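Shikimate dehydrogenase (NADP(+)) (Thermotoga maritima, PDB 3U62) probably catalyses the reversible NADPH-linked reduction of 3-dehydroshikimate to shikimate, a step on the pathway to chorismate and the aromatic amino acids. Local coordinates at residues F3-Y8 with H30-E35; R17-Y22 with E231-W236. All coordinates share one frame; numbering follows the deposited sequence.

How the contacts relate
From the N terminus the chain runs out along strand 2-7, returns through helix 15-26 and enters strand 31-36. Contact 1 closes this short excursion by pairing the two strands side by side, completing a beta-alpha-beta unit of the substrate-binding domain. Contact 2 spans a far longer loop: residues 17-22, on the connecting helix, meet residues 231-236, and the whole parallel six-stranded sheet of the nucleotide-binding domain lies between them in sequence. Because 17-22 falls inside the loop of contact 1 while 231-236 falls beyond it, the two contacts cross. They also touch, Tyr32 stacking on Tyr19 and Phe3 on Trp236, so strands 2-7 and 31-36, helix 15-26 and the end of helix 222-235 share one core.

Contact 1 of 2, residues F3-Y8 with H30-E35; sequences FCIIGY and HSYGME
The phenol ring of Tyr32 covers the neighbouring backbone on the face that carries Phe3 and Ile5, one side of the ring turned to the Cys4 peptide and its hydroxyl end reaching Ile5. The torsion that places CG opposite the backbone N (chi1 -163°) carries the ring slantwise across strand 3-7, so that Tyr32 OH comes 3.4 Å from Ile5 CB. Nearer the start of the ring, Phe3 CB packs at 3.7 Å from Tyr32 CD1, while Phe3 presents the edge of its own ring to the carbonyl oxygen of Ser31 and to His30 CB. Ile5 CG2 spans two partners on the same face of the sheet, Tyr32 CE2 and the CB of Met34.

On the other face Cys4 and Glu35 meet through apolar atoms, SG to CG at 3.9 Å, and Ile6 CG2 rests against Glu35 CB. A bend at chi2 (-86°) then takes the carboxylate away from strand 3-7, toward a salt bridge with Arg48 and a hydrogen bond with Tyr53 OH.

Between these faces the strands pair in parallel. Phe3 N donates to Ser31 O at 2.8 Å, and Phe3 O receives Gly33 N at the same length; Ile5 repeats the pattern with Gly33 O and Glu35 N, and a weak bond from Gly7 N to Glu35 O follows. Phe3 O accepts a second hydrogen bond, from a water that also joins Ser31 OG.

The nearest side-chain atoms of Tyr32 and Ser15, a probable shikimate-binding residue, are about 4 Å apart. The chemistry thus combines a regular backbone seam with a tyrosine that reaches across strand 2-7 from the outermost strand to strand 55-58, where Asn57 ND2 satisfies its hydroxyl in the interior.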
ATOM      1  N   PHE A   3     -18.365  -2.409   7.727  1.00  7.61           N
ATOM      2  CA  PHE A   3     -17.048  -1.924   7.320  1.00  8.34           C
ATOM      3  C   PHE A   3     -17.177  -1.100   6.044  1.00  8.86           C
ATOM      4  O   PHE A   3     -18.210  -1.150   5.374  1.00  7.98           O
ATOM      5  CB  PHE A   3     -16.087  -3.102   7.095  1.00  7.83           C
ATOM      6  CG  PHE A   3     -15.971  -4.023   8.277  1.00  7.35           C
ATOM      7  CD1 PHE A   3     -16.748  -5.175   8.360  1.00  8.92           C
ATOM      8  CD2 PHE A   3     -15.093  -3.732   9.318  1.00  8.28           C
ATOM      9  CE1 PHE A   3     -16.650  -6.026   9.458  1.00  7.81           C
ATOM     10  CE2 PHE A   3     -14.990  -4.575  10.420  1.00  9.00           C
ATOM     11  CZ  PHE A   3     -15.767  -5.726  10.490  1.00  8.52           C
ATOM     12  N   CYS A   4     -16.140  -0.330   5.725  1.00  7.64           N
ATOM     13  CA  CYS A   4     -16.067   0.380   4.453  1.00  7.99           C
ATOM     14  C   CYS A   4     -14.623   0.721   4.134  1.00  7.46           C
ATOM     15  O   CYS A   4     -13.712   0.436   4.922  1.00  7.72           O
ATOM     16  CB  CYS A   4     -16.919   1.658   4.478  1.00 11.91           C
ATOM     17  SG  CYS A   4     -16.413   2.892   5.703  1.00 13.53           S
ATOM     18  N   ILE A   5     -14.412   1.315   2.968  1.00  7.77           N
ATOM     19  CA  ILE A   5     -13.138   1.928   2.645  1.00  8.56           C
ATOM     20  C   ILE A   5     -13.361   3.430   2.485  1.00  9.09           C
ATOM     21  O   ILE A   5     -14.295   3.863   1.804  1.00  9.87           O
ATOM     22  CB  ILE A   5     -12.484   1.296   1.382  1.00  8.33           C
ATOM     23  CG1 ILE A   5     -11.131   1.950   1.068  1.00 10.84           C
ATOM     24  CG2 ILE A   5     -13.429   1.326   0.174  1.00  8.90           C
ATOM     25  CD1 ILE A   5      -9.940   1.066   1.356  1.00 24.93           C
ATOM     26  N   ILE A   6     -12.513   4.218   3.140  1.00  9.63           N
ATOM     27  CA  ILE A   6     -12.571   5.670   3.023  1.00  9.36           C
ATOM     28  C   ILE A   6     -11.347   6.180   2.270  1.00  9.39           C
ATOM     29  O   ILE A   6     -10.260   5.601   2.362  1.00  9.66           O
ATOM     30  CB  ILE A   6     -12.742   6.379   4.407  1.00 10.90           C
ATOM     31  CG1 ILE A   6     -11.500   6.197   5.297  1.00 12.53           C
ATOM     32  CG2 ILE A   6     -13.985   5.853   5.139  1.00 12.41           C
ATOM     33  CD1 ILE A   6     -10.506   7.367   5.219  1.00 25.07           C
ATOM     34  N   GLY A   7     -11.537   7.258   1.516  1.00  9.05           N
ATOM     35  CA  GLY A   7     -10.469   7.827   0.704  1.00 11.24           C
ATOM     36  C   GLY A   7     -10.994   8.824  -0.306  1.00 10.97           C
ATOM     37  O   GLY A   7     -12.169   9.208  -0.262  1.00 12.05           O
ATOM     38  N   TYR A   8     -10.112   9.245  -1.211  1.00 11.75           N
ATOM     39  CA  TYR A   8     -10.432  10.238  -2.228  1.00 13.23           C
ATOM     40  C   TYR A   8      -9.354  10.215  -3.308  1.00 13.36           C
ATOM     41  O   TYR A   8      -8.287  10.806  -3.128  1.00 14.66           O
ATOM     42  CB  TYR A   8     -10.511  11.627  -1.596  1.00 15.62           C
ATOM     43  CG  TYR A   8     -11.205  12.660  -2.439  1.00 19.29           C
ATOM     44  CD1 TYR A   8     -12.589  12.628  -2.610  1.00 19.05           C
ATOM     45  CD2 TYR A   8     -10.486  13.684  -3.048  1.00 18.88           C
ATOM     46  CE1 TYR A   8     -13.240  13.577  -3.377  1.00 20.00           C
ATOM     47  CE2 TYR A   8     -11.126  14.643  -3.818  1.00 20.17           C
ATOM     48  CZ  TYR A   8     -12.503  14.584  -3.976  1.00 19.50           C
ATOM     49  OH  TYR A   8     -13.144  15.531  -4.739  1.00 22.82           O
ATOM     50  N   HIS A  30     -21.798  -9.618   7.835  1.00  9.60           N
ATOM     51  CA  HIS A  30     -21.044  -8.373   7.703  1.00  9.61           C
ATOM     52  C   HIS A  30     -21.202  -7.736   6.325  1.00  9.15           C
ATOM     53  O   HIS A  30     -21.534  -8.412   5.347  1.00  9.31           O
ATOM     54  CB  HIS A  30     -19.561  -8.602   8.017  1.00  9.97           C
ATOM     55  CG  HIS A  30     -19.327  -9.400   9.261  1.00  8.59           C
ATOM     56  ND1 HIS A  30     -19.884  -9.064  10.476  1.00 10.34           N
ATOM     57  CD2 HIS A  30     -18.607 -10.527   9.477  1.00 11.38           C
ATOM     58  CE1 HIS A  30     -19.516  -9.946  11.387  1.00  9.95           C
ATOM     59  NE2 HIS A  30     -18.742 -10.845  10.806  1.00 11.31           N
ATOM     60  N   SER A  31     -20.963  -6.429   6.268  1.00  9.72           N
ATOM     61  CA  SER A  31     -21.067  -5.661   5.033  1.00  9.81           C
ATOM     62  C   SER A  31     -19.855  -4.750   4.862  1.00  8.56           C
ATOM     63  O   SER A  31     -19.226  -4.347   5.845  1.00  8.88           O
ATOM     64  CB  SER A  31     -22.352  -4.832   5.034  1.00 11.37           C
ATOM     65  OG  SER A  31     -22.395  -3.948   6.144  1.00 13.41           O
ATOM     66  N   TYR A  32     -19.536  -4.430   3.611  1.00  8.06           N
ATOM     67  CA  TYR A  32     -18.412  -3.558   3.287  1.00  6.90           C
ATOM     68  C   TYR A  32     -18.846  -2.515   2.260  1.00  7.61           C
ATOM     69  O   TYR A  32     -19.291  -2.859   1.162  1.00  8.22           O
ATOM     70  CB  TYR A  32     -17.238  -4.385   2.756  1.00  7.92           C
ATOM     71  CG  TYR A  32     -15.892  -3.684   2.748  1.00  7.09           C
ATOM     72  CD1 TYR A  32     -14.903  -4.025   3.673  1.00  7.83           C
ATOM     73  CD2 TYR A  32     -15.601  -2.697   1.808  1.00  8.29           C
ATOM     74  CE1 TYR A  32     -13.659  -3.393   3.662  1.00  7.55           C
ATOM     75  CE2 TYR A  32     -14.367  -2.058   1.791  1.00  7.54           C
ATOM     76  CZ  TYR A  32     -13.399  -2.412   2.718  1.00  7.49           C
ATOM     77  OH  TYR A  32     -12.178  -1.780   2.699  1.00  8.21           O
ATOM     78  N   GLY A  33     -18.712  -1.243   2.629  1.00  7.32           N
ATOM     79  CA  GLY A  33     -19.119  -0.137   1.767  1.00  8.40           C
ATOM     80  C   GLY A  33     -17.977   0.752   1.317  1.00  8.89           C
ATOM     81  O   GLY A  33     -16.823   0.320   1.259  1.00  9.43           O
ATOM     82  N   MET A  34     -18.311   1.998   0.993  1.00 10.49           N
ATOM     83  CA  MET A  34     -17.337   2.975   0.508  1.00 11.68           C
ATOM     84  C   MET A  34     -17.782   4.395   0.833  1.00 14.05           C
ATOM     85  O   MET A  34     -18.966   4.727   0.732  1.00 14.78           O
ATOM     86  CB  MET A  34     -17.113   2.826  -1.002  1.00 14.62           C
ATOM     87  CG  MET A  34     -18.378   2.928  -1.857  1.00 14.29           C
ATOM     88  SD  MET A  34     -18.044   3.183  -3.608  1.00 16.70           S
ATOM     89  CE  MET A  34     -17.128   1.692  -4.005  1.00 14.24           C
ATOM     90  N   GLU A  35     -16.823   5.225   1.230  1.00 13.09           N
ATOM     91  CA  GLU A  35     -17.091   6.617   1.569  1.00 14.57           C
ATOM     92  C   GLU A  35     -16.014   7.496   0.942  1.00 15.55           C
ATOM     93  O   GLU A  35     -14.887   7.576   1.449  1.00 14.21           O
ATOM     94  CB  GLU A  35     -17.125   6.807   3.094  1.00 18.09           C
ATOM     95  CG  GLU A  35     -18.119   5.905   3.843  1.00 18.73           C
ATOM     96  CD  GLU A  35     -19.532   6.476   3.925  1.00 21.08           C
ATOM     97  OE1 GLU A  35     -19.807   7.525   3.306  1.00 21.42           O
ATOM     98  OE2 GLU A  35     -20.376   5.869   4.622  1.00 17.15           O
TER
HETATM   99  O   HOH W   1     -20.941  -1.679   5.626  1.00 14.95           O

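Contact 2 of 2, residues R17-Y22 with E231-W236; sequences RLYNEY and ENLKIW
Leu233 sets its forked end in the corner formed by the Tyr19 and Tyr22 rings and uses both methyl groups. CD1 sits over one face of the Tyr22 ring in a CH-pi contact, 3.9 Å from the ring centroid and 20° off its normal. CD2 turns to the Tyr19 ring instead and meets it at the edge, 4.0 Å from CE2, while also lying against Tyr22 CE2. The two tyrosines differ in their first torsion: Tyr22 has CG opposite the backbone N (chi1 167°) and Tyr19 has it opposite the carbonyl carbon (chi1 -73°), which lets one offer a face and the other an edge to the same leucine.

Next to Leu233, Trp236 brings CZ3 to within 3.8 Å of Tyr19 CE2, which lies at the edge of the indole near its plane; the two side chains cross at roughly a right angle.

Polar groups take over at the far end of Tyr19. Asn232 ND2 donates to Tyr19 OH over 3.0 Å along a nearly straight path, with the oxygen in the amide plane. The same ND2 also bonds Gln228 OE1, and OD1 pairs with Thr93 OG1, so the rotation of the amide is fixed. Tyr22 OH is bound by the backbone at Ile238 and Asp240.

Segments 17-22 and 231-235 keep their axes 13.2 Å apart at closest, a gap spanned by three aromatic rings, Leu233 and the Asn232 amide. In this way the C-terminal part of the chain folds back onto the N-terminal alpha/beta substrate-binding domain, as in the two-domain shikimate dehydrogenase family.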
ATOM      1  N   ARG A  17     -16.624  -5.217  -3.444  1.00  7.98           N
ATOM      2  CA  ARG A  17     -17.065  -6.446  -4.117  1.00  9.46           C
ATOM      3  C   ARG A  17     -16.419  -7.695  -3.513  1.00  8.95           C
ATOM      4  O   ARG A  17     -17.087  -8.716  -3.333  1.00 10.78           O
ATOM      5  CB  ARG A  17     -16.799  -6.385  -5.629  1.00 12.20           C
ATOM      6  CG  ARG A  17     -15.323  -6.344  -5.991  1.00 24.40           C
ATOM      7  CD  ARG A  17     -15.040  -6.659  -7.442  1.00 33.08           C
ATOM      8  NE  ARG A  17     -13.593  -6.646  -7.683  1.00 37.07           N
ATOM      9  CZ  ARG A  17     -13.016  -6.444  -8.865  1.00 38.38           C
ATOM     10  NH1 ARG A  17     -13.754  -6.232  -9.948  1.00 38.69           N
ATOM     11  NH2 ARG A  17     -11.693  -6.449  -8.965  1.00 37.24           N
ATOM     12  N   LEU A  18     -15.129  -7.600  -3.192  1.00  7.65           N
ATOM     13  CA  LEU A  18     -14.373  -8.735  -2.668  1.00  8.23           C
ATOM     14  C   LEU A  18     -14.747  -9.096  -1.234  1.00  8.26           C
ATOM     15  O   LEU A  18     -15.000 -10.267  -0.943  1.00  7.48           O
ATOM     16  CB  LEU A  18     -12.865  -8.501  -2.800  1.00  7.69           C
ATOM     17  CG  LEU A  18     -12.285  -8.753  -4.195  1.00  9.42           C
ATOM     18  CD1 LEU A  18     -10.976  -8.000  -4.363  1.00 11.61           C
ATOM     19  CD2 LEU A  18     -12.091 -10.251  -4.458  1.00 14.08           C
ATOM     20  N   TYR A  19     -14.786  -8.105  -0.344  1.00  7.61           N
ATOM     21  CA  TYR A  19     -15.172  -8.358   1.042  1.00  7.12           C
ATOM     22  C   TYR A  19     -16.621  -8.837   1.146  1.00  7.91           C
ATOM     23  O   TYR A  19     -16.914  -9.748   1.922  1.00  8.57           O
ATOM     24  CB  TYR A  19     -14.957  -7.124   1.918  1.00  7.69           C
ATOM     25  CG  TYR A  19     -13.510  -6.808   2.242  1.00  7.50           C
ATOM     26  CD1 TYR A  19     -12.757  -5.977   1.412  1.00  8.83           C
ATOM     27  CD2 TYR A  19     -12.901  -7.314   3.392  1.00  8.06           C
ATOM     28  CE1 TYR A  19     -11.432  -5.670   1.707  1.00  9.60           C
ATOM     29  CE2 TYR A  19     -11.573  -7.012   3.697  1.00  8.18           C
ATOM     30  CZ  TYR A  19     -10.848  -6.190   2.849  1.00  7.25           C
ATOM     31  OH  TYR A  19      -9.538  -5.885   3.140  1.00  8.30           O
ATOM     32  N   ASN A  20     -17.518  -8.236   0.364  1.00  8.80           N
ATOM     33  CA  ASN A  20     -18.924  -8.646   0.356  1.00  8.84           C
ATOM     34  C   ASN A  20     -19.142 -10.061  -0.171  1.00  9.22           C
ATOM     35  O   ASN A  20     -19.983 -10.795   0.358  1.00  9.57           O
ATOM     36  CB  ASN A  20     -19.791  -7.647  -0.412  1.00  8.17           C
ATOM     37  CG  ASN A  20     -20.025  -6.364   0.362  1.00  7.75           C
ATOM     38  OD1 ASN A  20     -20.295  -6.387   1.563  1.00  9.02           O
ATOM     39  ND2 ASN A  20     -19.930  -5.233  -0.328  1.00  9.19           N
ATOM     40  N   GLU A  21     -18.397 -10.439  -1.212  1.00  9.35           N
ATOM     41  CA  GLU A  21     -18.439 -11.811  -1.724  1.00 10.35           C
ATOM     42  C   GLU A  21     -17.900 -12.775  -0.668  1.00  9.69           C
ATOM     43  O   GLU A  21     -18.451 -13.858  -0.467  1.00 10.44           O
ATOM     44  CB  GLU A  21     -17.640 -11.947  -3.028  1.00 11.02           C
ATOM     45  CG  GLU A  21     -17.775 -13.316  -3.710  1.00 14.97           C
ATOM     46  CD  GLU A  21     -16.852 -13.498  -4.912  1.00 22.36           C
ATOM     47  OE1 GLU A  21     -15.985 -12.628  -5.165  1.00 24.60           O
ATOM     48  OE2 GLU A  21     -16.995 -14.524  -5.613  1.00 26.54           O
ATOM     49  N   TYR A  22     -16.825 -12.360  -0.001  1.00  9.08           N
ATOM     50  CA  TYR A  22     -16.203 -13.137   1.065  1.00  8.96           C
ATOM     51  C   TYR A  22     -17.169 -13.374   2.228  1.00  8.98           C
ATOM     52  O   TYR A  22     -17.313 -14.509   2.692  1.00  9.27           O
ATOM     53  CB  TYR A  22     -14.923 -12.446   1.550  1.00  8.04           C
ATOM     54  CG  TYR A  22     -14.378 -12.984   2.850  1.00  7.08           C
ATOM     55  CD1 TYR A  22     -13.538 -14.095   2.867  1.00  8.80           C
ATOM     56  CD2 TYR A  22     -14.700 -12.380   4.065  1.00  8.15           C
ATOM     57  CE1 TYR A  22     -13.039 -14.596   4.061  1.00  9.63           C
ATOM     58  CE2 TYR A  22     -14.207 -12.872   5.263  1.00  8.07           C
ATOM     59  CZ  TYR A  22     -13.378 -13.978   5.253  1.00  8.17           C
ATOM     60  OH  TYR A  22     -12.881 -14.472   6.432  1.00 10.24           O
ATOM     61  N   GLU A 231      -4.751  -9.672   6.749  1.00  7.84           N
ATOM     62  CA  GLU A 231      -4.435  -9.090   8.051  1.00  7.81           C
ATOM     63  C   GLU A 231      -5.605  -8.273   8.610  1.00  8.01           C
ATOM     64  O   GLU A 231      -5.879  -8.332   9.812  1.00  8.07           O
ATOM     65  CB  GLU A 231      -3.164  -8.237   7.966  1.00  9.34           C
ATOM     66  CG  GLU A 231      -2.532  -7.889   9.318  1.00 12.07           C
ATOM     67  CD  GLU A 231      -1.812  -9.055   9.982  1.00 15.88           C
ATOM     68  OE1 GLU A 231      -1.472 -10.047   9.274  1.00 18.45           O
ATOM     69  OE2 GLU A 231      -1.590  -8.978  11.224  1.00 21.67           O
ATOM     70  N   ASN A 232      -6.282  -7.522   7.739  1.00  7.30           N
ATOM     71  CA  ASN A 232      -7.482  -6.769   8.117  1.00  6.86           C
ATOM     72  C   ASN A 232      -8.532  -7.668   8.752  1.00  7.21           C
ATOM     73  O   ASN A 232      -9.078  -7.351   9.811  1.00  7.57           O
ATOM     74  CB  ASN A 232      -8.113  -6.082   6.899  1.00  6.64           C
ATOM     75  CG  ASN A 232      -7.233  -5.002   6.299  1.00  6.07           C
ATOM     76  OD1 ASN A 232      -6.320  -4.486   6.944  1.00  7.13           O
ATOM     77  ND2 ASN A 232      -7.515  -4.648   5.052  1.00  6.40           N
ATOM     78  N   LEU A 233      -8.806  -8.790   8.089  1.00  7.28           N
ATOM     79  CA  LEU A 233      -9.821  -9.736   8.541  1.00  6.12           C
ATOM     80  C   LEU A 233      -9.437 -10.410   9.853  1.00  8.39           C
ATOM     81  O   LEU A 233     -10.310 -10.715  10.673  1.00  8.27           O
ATOM     82  CB  LEU A 233     -10.115 -10.780   7.459  1.00  7.55           C
ATOM     83  CG  LEU A 233     -10.802 -10.280   6.181  1.00  7.82           C
ATOM     84  CD1 LEU A 233     -10.742 -11.337   5.101  1.00  9.26           C
ATOM     85  CD2 LEU A 233     -12.251  -9.863   6.436  1.00  9.28           C
ATOM     86  N   LYS A 234      -8.140 -10.638  10.053  1.00  8.93           N
ATOM     87  CA  LYS A 234      -7.638 -11.185  11.314  1.00  8.31           C
ATOM     88  C   LYS A 234      -7.838 -10.192  12.460  1.00  8.92           C
ATOM     89  O   LYS A 234      -8.270 -10.575  13.551  1.00 10.94           O
ATOM     90  CB  LYS A 234      -6.163 -11.579  11.197  1.00  9.98           C
ATOM     91  CG  LYS A 234      -5.910 -12.828  10.365  1.00 11.61           C
ATOM     92  CD  LYS A 234      -4.428 -13.160  10.319  1.00 11.92           C
ATOM     93  CE  LYS A 234      -4.156 -14.377   9.451  1.00 15.40           C
ATOM     94  NZ  LYS A 234      -2.718 -14.768   9.479  1.00 21.22           N
ATOM     95  N   ILE A 235      -7.524  -8.922  12.198  1.00  8.09           N
ATOM     96  CA  ILE A 235      -7.734  -7.845  13.168  1.00  9.10           C
ATOM     97  C   ILE A 235      -9.219  -7.709  13.523  1.00  9.24           C
ATOM     98  O   ILE A 235      -9.571  -7.542  14.694  1.00 10.90           O
ATOM     99  CB  ILE A 235      -7.151  -6.498  12.658  1.00  9.08           C
ATOM    100  CG1 ILE A 235      -5.620  -6.547  12.696  1.00  9.76           C
ATOM    101  CG2 ILE A 235      -7.667  -5.319  13.489  1.00 10.45           C
ATOM    102  CD1 ILE A 235      -4.932  -5.414  11.962  1.00 11.56           C
ATOM    103  N   TRP A 236     -10.076  -7.811  12.511  1.00  9.09           N
ATOM    104  CA  TRP A 236     -11.522  -7.697  12.697  1.00  9.30           C
ATOM    105  C   TRP A 236     -12.157  -8.953  13.310  1.00 10.30           C
ATOM    106  O   TRP A 236     -13.349  -8.957  13.635  1.00 11.17           O
ATOM    107  CB  TRP A 236     -12.201  -7.323  11.372  1.00  8.20           C
ATOM    108  CG  TRP A 236     -11.823  -5.952  10.857  1.00  7.71           C
ATOM    109  CD1 TRP A 236     -11.428  -4.877  11.603  1.00  8.83           C
ATOM    110  CD2 TRP A 236     -11.831  -5.507   9.491  1.00  7.62           C
ATOM    111  NE1 TRP A 236     -11.180  -3.797  10.792  1.00  8.52           N
ATOM    112  CE2 TRP A 236     -11.424  -4.152   9.492  1.00  8.01           C
ATOM    113  CE3 TRP A 236     -12.149  -6.118   8.269  1.00  8.16           C
ATOM    114  CZ2 TRP A 236     -11.316  -3.398   8.317  1.00  8.53           C
ATOM    115  CZ3 TRP A 236     -12.042  -5.367   7.099  1.00  8.58           C
ATOM    116  CH2 TRP A 236     -11.629  -4.020   7.135  1.00  9.00           C
TER